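PDB 4EUO: ABC transporter, substrate binding protein (Polyamine) from Agrobacterium tumefaciens, which binds gamma-aminobutyrate (GABA) in the periplasm, probably as the substrate-binding component of an ABC transporter. Local coordinates for residues Y63-G68 / D293-A298; C107-D110 / A114-K117; L188-E193 / S210-E215. All coordinates share one frame; numbering follows the deposited sequence.

Interaction 1: residues Y63-G68 / D293-A298; sequences YAAQAG and DMNYWA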
# COMPACT_ATOMS: atom_id res chain seq x y z
N TYR A 63 -0.05 -9.42 -4.10
CA TYR A 63 0.57 -9.70 -5.39
C TYR A 63 1.91 -10.43 -5.16
O TYR A 63 2.15 -11.50 -5.77
CB TYR A 63 0.80 -8.40 -6.16
CG TYR A 63 1.66 -8.62 -7.39
CD1 TYR A 63 1.10 -9.01 -8.60
CD2 TYR A 63 3.05 -8.45 -7.32
CE1 TYR A 63 1.90 -9.21 -9.73
CE2 TYR A 63 3.86 -8.65 -8.45
CZ TYR A 63 3.27 -9.03 -9.64
OH TYR A 63 4.07 -9.21 -10.74
N ALA A 64 2.76 -9.93 -4.24
CA ALA A 64 4.08 -10.56 -3.99
C ALA A 64 3.95 -12.02 -3.63
O ALA A 64 4.78 -12.83 -4.07
CB ALA A 64 4.77 -9.84 -2.85
N ALA A 65 2.96 -12.37 -2.80
CA ALA A 65 2.81 -13.73 -2.29
C ALA A 65 2.35 -14.72 -3.33
O ALA A 65 2.43 -15.93 -3.08
CB ALA A 65 1.90 -13.75 -1.06
N GLN A 66 1.86 -14.26 -4.48
CA GLN A 66 1.49 -15.21 -5.51
C GLN A 66 2.28 -15.08 -6.80
O GLN A 66 2.14 -15.94 -7.67
CB GLN A 66 -0.01 -15.22 -5.73
CG GLN A 66 -0.57 -13.88 -6.11
CD GLN A 66 -0.54 -13.58 -7.56
OE1 GLN A 66 -1.29 -14.19 -8.35
NE2 GLN A 66 0.31 -12.62 -7.96
N ALA A 67 3.11 -14.05 -6.96
CA ALA A 67 3.81 -13.83 -8.22
C ALA A 67 5.01 -14.78 -8.43
O ALA A 67 5.33 -15.10 -9.58
CB ALA A 67 4.24 -12.36 -8.35
N GLY A 68 5.60 -15.28 -7.36
CA GLY A 68 6.75 -16.20 -7.49
C GLY A 68 6.47 -17.50 -8.24
O GLY A 68 7.07 -17.76 -9.30
N ASP A 293 -6.18 -9.63 5.06
CA ASP A 293 -5.44 -10.90 4.95
C ASP A 293 -4.90 -11.02 3.54
O ASP A 293 -5.61 -11.39 2.59
CB ASP A 293 -6.36 -12.07 5.28
CG ASP A 293 -5.64 -13.40 5.35
OD1 ASP A 293 -4.55 -13.52 4.77
OD2 ASP A 293 -6.16 -14.31 6.05
N MET A 294 -3.64 -10.66 3.39
CA MET A 294 -3.03 -10.68 2.06
C MET A 294 -2.75 -12.06 1.57
O MET A 294 -2.69 -12.26 0.35
CB MET A 294 -1.76 -9.85 2.04
CG MET A 294 -2.02 -8.35 2.37
SD MET A 294 -0.55 -7.36 2.09
CE MET A 294 0.60 -8.04 3.25
N ASN A 295 -2.61 -13.04 2.48
CA ASN A 295 -2.41 -14.42 2.05
C ASN A 295 -3.71 -14.99 1.48
O ASN A 295 -3.70 -15.67 0.45
CB ASN A 295 -1.89 -15.24 3.21
CG ASN A 295 -0.47 -14.89 3.54
OD1 ASN A 295 -0.10 -14.74 4.71
ND2 ASN A 295 0.36 -14.72 2.51
N TYR A 296 -4.83 -14.64 2.08
CA TYR A 296 -6.12 -15.04 1.55
C TYR A 296 -6.30 -14.47 0.15
O TYR A 296 -6.68 -15.19 -0.79
CB TYR A 296 -7.27 -14.53 2.45
CG TYR A 296 -8.62 -14.85 1.89
CD1 TYR A 296 -9.24 -16.06 2.16
CD2 TYR A 296 -9.31 -13.92 1.09
CE1 TYR A 296 -10.48 -16.37 1.62
CE2 TYR A 296 -10.54 -14.22 0.55
CZ TYR A 296 -11.13 -15.44 0.82
OH TYR A 296 -12.32 -15.73 0.26
N TRP A 297 -6.00 -13.18 -0.02
CA TRP A 297 -6.09 -12.56 -1.32
C TRP A 297 -5.11 -13.21 -2.31
O TRP A 297 -5.50 -13.48 -3.46
CB TRP A 297 -5.83 -11.05 -1.22
CG TRP A 297 -7.07 -10.26 -0.92
CD1 TRP A 297 -7.67 -10.08 0.30
CD2 TRP A 297 -7.83 -9.52 -1.87
NE1 TRP A 297 -8.77 -9.25 0.16
CE2 TRP A 297 -8.88 -8.88 -1.16
CE3 TRP A 297 -7.68 -9.26 -3.23
CZ2 TRP A 297 -9.78 -8.02 -1.78
CZ3 TRP A 297 -8.56 -8.39 -3.85
CH2 TRP A 297 -9.60 -7.79 -3.13
N ALA A 298 -3.88 -13.51 -1.88
CA ALA A 298 -2.91 -14.13 -2.80
C ALA A 298 -3.46 -15.47 -3.32
O ALA A 298 -3.33 -15.76 -4.50
CB ALA A 298 -1.61 -14.38 -2.06
O HOH W 1 -3.06 -16.62 -7.16
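Ala65 and Ala298 meet methyl to methyl where two helices of a periplasmic binding protein fold pass each other at the surface. The CB atoms of Ala65 and Ala298 are 3.7 Å apart. The short axes of 63-67 and 294-298 approach to 8.3 Å and cross at -45°. The CA atoms of Gln66 and Ala298 are the nearest across the two segments, at 5.3 Å. Asn295 CB points away from the other helix, but the amide turns back and sets Asn295 ND2 4.0 Å from Ala65 CB.

Gln66 packs beside Ala65, on CB and O of Ala298. Both CB and CG of Gln66 lie against that carbonyl oxygen. CG stands between the backbone N and the carbonyl carbon (chi1 58°). The chain bends again at chi2, and this folds the amide back over its own helix. There NE2 donates to Tyr63 O, almost straight and in the carbonyl plane. The bond also lies close to the plane of the Gln66 amide, so it fixes that group's rotation. Tyr63 O takes the backbone N of Gln66 as well. The other end of the amide, OE1, accepts from Lys70 NZ. Arg301 of the following helix also packs on Gln66. Met294 and Trp297 touch Asp62 of helix 61-67, which widens the join. No direct hydrogen bond links the two segments. A water spans them instead, donating to Ala298 O at 2.8 Å and to Gln66 OE1 at 3.2 Å.

Interaction 2: residues C107-D110 / A114-K117; sequences CNVD and ACPK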
# COMPACT_ATOMS: atom_id res chain seq x y z
N CYS A 107 -10.20 13.06 4.89
CA CYS A 107 -11.25 14.01 4.70
C CYS A 107 -10.73 15.43 4.56
O CYS A 107 -9.96 15.90 5.40
CB CYS A 107 -12.23 13.90 5.87
SG CYS A 107 -13.62 15.05 5.76
N ASN A 108 -11.25 16.14 3.56
CA ASN A 108 -10.97 17.58 3.38
C ASN A 108 -12.04 18.26 4.28
O ASN A 108 -13.17 18.58 3.85
CB ASN A 108 -11.16 17.93 1.91
CG ASN A 108 -10.94 19.39 1.59
OD1 ASN A 108 -11.15 20.26 2.44
ND2 ASN A 108 -10.52 19.67 0.38
N VAL A 109 -11.68 18.38 5.55
CA VAL A 109 -12.60 18.80 6.60
C VAL A 109 -13.35 20.12 6.35
O VAL A 109 -14.56 20.20 6.57
CB VAL A 109 -11.91 18.74 7.99
CG1 VAL A 109 -10.66 19.65 8.08
CG2 VAL A 109 -12.89 19.04 9.12
N ASP A 110 -12.64 21.11 5.82
CA ASP A 110 -13.24 22.43 5.61
C ASP A 110 -14.14 22.53 4.40
O ASP A 110 -14.80 23.55 4.25
CB ASP A 110 -12.14 23.51 5.61
CG ASP A 110 -11.46 23.72 6.95
OD1 ASP A 110 -12.03 23.30 8.00
OD2 ASP A 110 -10.36 24.31 6.96
N ALA A 114 -19.58 17.55 7.42
CA ALA A 114 -19.05 16.66 8.45
C ALA A 114 -18.18 15.59 7.80
O ALA A 114 -18.56 15.04 6.75
CB ALA A 114 -20.21 15.98 9.18
N CYS A 115 -17.06 15.26 8.45
CA CYS A 115 -16.23 14.15 7.95
C CYS A 115 -16.81 12.83 8.41
O CYS A 115 -17.05 12.66 9.61
CB CYS A 115 -14.81 14.26 8.46
SG CYS A 115 -13.89 15.61 7.72
N PRO A 116 -16.91 11.84 7.52
CA PRO A 116 -17.29 10.49 7.96
C PRO A 116 -16.20 9.95 8.90
O PRO A 116 -14.99 10.14 8.64
CB PRO A 116 -17.32 9.68 6.66
CG PRO A 116 -17.42 10.67 5.56
CD PRO A 116 -16.72 11.92 6.06
N LYS A 117 -16.61 9.32 10.00
CA LYS A 117 -15.69 8.79 10.98
C LYS A 117 -15.56 7.28 10.77
O LYS A 117 -14.47 6.73 10.96
CB LYS A 117 -16.24 9.08 12.39
CG LYS A 117 -15.26 8.74 13.51
CD LYS A 117 -15.82 9.03 14.91
CE LYS A 117 -17.26 8.60 15.06
NZ LYS A 117 -17.41 7.12 15.05
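Cys107 and Cys115 are joined by a disulfide that closes a short loop after strand 96-107. The Cys107 side chain can be followed outward. CB points at the other segment and sits 3.7 Å from Cys115 CB. The sulfur is anti to the backbone N (chi1 -180°), which carries it to the sulfur of Cys115. Cys107 SG is bonded to Cys115 SG at 2.1 Å. CD of Pro116 lies loosely beside Cys107 SG, at 4.4 Å. The torsion about the S-S bond is -80°, near the relaxed value of about 90° in size. The bridge shows no sign of torsional strain there, and its negative sign makes it left-handed.

On the far half of the bridge, Cys115 SG stands beside its own backbone N, anti to the carbonyl carbon. This brings the sulfur up to Val109. Val109 CA is 3.6 Å from Cys115 SG, and CB is 3.7 Å from the same sulfur. CG2 of Val109 also reaches it, at 3.8 Å. The valine thus lies alongside one sulfur and the proline near the other.

Between Cys107 and Val109 the chain makes an inverse gamma turn centred on Asn108. Glu215 of strand 215-229 packs on both Val109 and Cys115, and Val112 of the connecting loop packs on Cys107. The result is a disulfide-closed loop that ties the end of a beta strand to the chain leading into helix 119-122, in a periplasmic binding protein fold.

Interaction 3: residues L188-E193 / S210-E215; sequences LIASAE and SGVKVE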
# COMPACT_ATOMS: atom_id res chain seq x y z
N LEU A 188 -7.94 14.23 -5.45
CA LEU A 188 -9.36 14.14 -5.21
C LEU A 188 -9.76 14.68 -3.85
O LEU A 188 -10.73 15.44 -3.76
CB LEU A 188 -9.85 12.71 -5.40
CG LEU A 188 -9.87 12.23 -6.84
CD1 LEU A 188 -10.10 10.74 -6.92
CD2 LEU A 188 -10.92 12.99 -7.67
N ILE A 189 -9.01 14.33 -2.79
CA ILE A 189 -9.30 14.82 -1.46
C ILE A 189 -9.01 16.34 -1.41
O ILE A 189 -9.89 17.11 -1.00
CB ILE A 189 -8.45 14.07 -0.39
CG1 ILE A 189 -8.75 12.54 -0.35
CG2 ILE A 189 -8.61 14.75 0.98
CD1 ILE A 189 -10.17 12.19 0.14
N ALA A 190 -7.79 16.76 -1.80
CA ALA A 190 -7.41 18.16 -1.65
C ALA A 190 -8.29 19.13 -2.46
O ALA A 190 -8.55 20.23 -1.97
CB ALA A 190 -5.93 18.35 -2.01
N SER A 191 -8.77 18.70 -3.60
CA SER A 191 -9.59 19.55 -4.48
C SER A 191 -11.05 19.56 -4.04
O SER A 191 -11.85 20.33 -4.59
CB SER A 191 -9.56 19.02 -5.90
OG SER A 191 -10.22 17.77 -6.01
N ALA A 192 -11.43 18.64 -3.14
CA ALA A 192 -12.81 18.40 -2.72
C ALA A 192 -13.65 17.89 -3.89
O ALA A 192 -14.88 17.85 -3.79
CB ALA A 192 -13.43 19.63 -2.08
N GLU A 193 -13.01 17.38 -4.97
CA GLU A 193 -13.77 16.71 -6.02
C GLU A 193 -14.41 15.45 -5.41
O GLU A 193 -15.51 15.07 -5.75
CB GLU A 193 -12.85 16.36 -7.20
CG GLU A 193 -13.51 15.83 -8.45
CD GLU A 193 -12.51 15.64 -9.58
OE1 GLU A 193 -11.42 16.26 -9.54
OE2 GLU A 193 -12.80 14.82 -10.47
N SER A 210 2.71 19.08 3.16
CA SER A 210 2.71 20.11 2.11
C SER A 210 1.75 21.23 2.44
O SER A 210 1.42 22.03 1.57
CB SER A 210 2.37 19.49 0.76
OG SER A 210 2.64 20.46 -0.25
N GLY A 211 1.32 21.28 3.70
CA GLY A 211 0.46 22.36 4.19
C GLY A 211 -1.03 22.22 4.00
O GLY A 211 -1.79 23.07 4.47
N VAL A 212 -1.50 21.12 3.41
CA VAL A 212 -2.92 20.90 3.17
C VAL A 212 -3.63 20.41 4.44
O VAL A 212 -3.13 19.51 5.13
CB VAL A 212 -3.11 19.94 1.97
CG1 VAL A 212 -4.58 19.70 1.66
CG2 VAL A 212 -2.39 20.48 0.73
N LYS A 213 -4.78 21.03 4.76
CA LYS A 213 -5.55 20.67 5.95
C LYS A 213 -6.43 19.48 5.66
O LYS A 213 -7.42 19.59 4.95
CB LYS A 213 -6.37 21.87 6.45
CG LYS A 213 -7.05 21.59 7.80
CD LYS A 213 -7.78 22.82 8.31
CE LYS A 213 -8.57 22.51 9.56
NZ LYS A 213 -9.38 23.68 10.01
N VAL A 214 -6.06 18.34 6.22
CA VAL A 214 -6.82 17.09 6.07
C VAL A 214 -6.99 16.45 7.42
O VAL A 214 -6.17 16.64 8.32
CB VAL A 214 -6.18 16.09 5.05
CG1 VAL A 214 -6.33 16.57 3.62
CG2 VAL A 214 -4.71 15.81 5.37
N GLU A 215 -8.09 15.72 7.59
CA GLU A 215 -8.36 14.96 8.80
C GLU A 215 -8.32 13.48 8.39
O GLU A 215 -8.69 13.12 7.25
CB GLU A 215 -9.77 15.30 9.28
CG GLU A 215 -10.07 15.04 10.73
CD GLU A 215 -11.32 15.79 11.13
OE1 GLU A 215 -12.42 15.22 10.97
OE2 GLU A 215 -11.21 16.99 11.50
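The end of helix 182-190 faces an extended chain that leads into strand 215-229. The backbones stay well apart, and the nearest CA atoms, those of Ala190 and Val212, are 7.1 Å from each other. The first segment leaves its helix through Ala192, which has positive phi. Next to it, Ser191 OG accepts from Glu193 N at 3.0 Å in an ST turn. The second segment follows a Schellman motif that ends helix 201-209, with Gly211 as its C-prime residue. The backbone angles of Gly211, with positive phi, suit glycine. From Val212 onward the chain is extended.

Two apolar pairs bridge the gap. Ile189 CG2 meets Val214 CG1 at 3.9 Å, and these side chains cross at about a right angle. The Ile189 branch that touches is the one directed away from its backbone N, while CG1 leads off at chi1 -61°. Nearer the surface, Ala190 CB lies 4.1 Å from CG1 of Val212. That valine carries CG1 anti to its backbone N (chi1 -179°). Leu207 of helix 201-209 packs on Ala190, Val212 and Val214 and so joins the two pairs. Ile189 also touches Thr133 of strand 132-135. This is helix-on-loop packing within the alpha/beta fold of a periplasmic binding protein: the end of helix 182-190 rests on the connection between helix 201-209 and strand 215-229.

Overall arrangement
Interactions 2 and 3 are neighbours, with centres 10 Å apart. They touch through probable hydrogen bonds, Cys107 N to Glu215 O and Asn108 ND2 to Ile189 O. Strands 96-107 and 215-229 pair antiparallel, so both contacts sit where strand 96-107 ends and strand 215-229 begins. Interaction 1 lies on the opposite side of the chain's centre, its own centre 33 Å from that of interaction 2 and 32 Å from that of interaction 3. Along the chain, 63-68 comes first, then interaction 2, interaction 3 and 293-298. Interaction 1 thus joins distant parts of the sequence. No segment holds a GABA-pocket residue; the side chains of Ala65 and Ile189 are about 14 and 12 Å from the ligand.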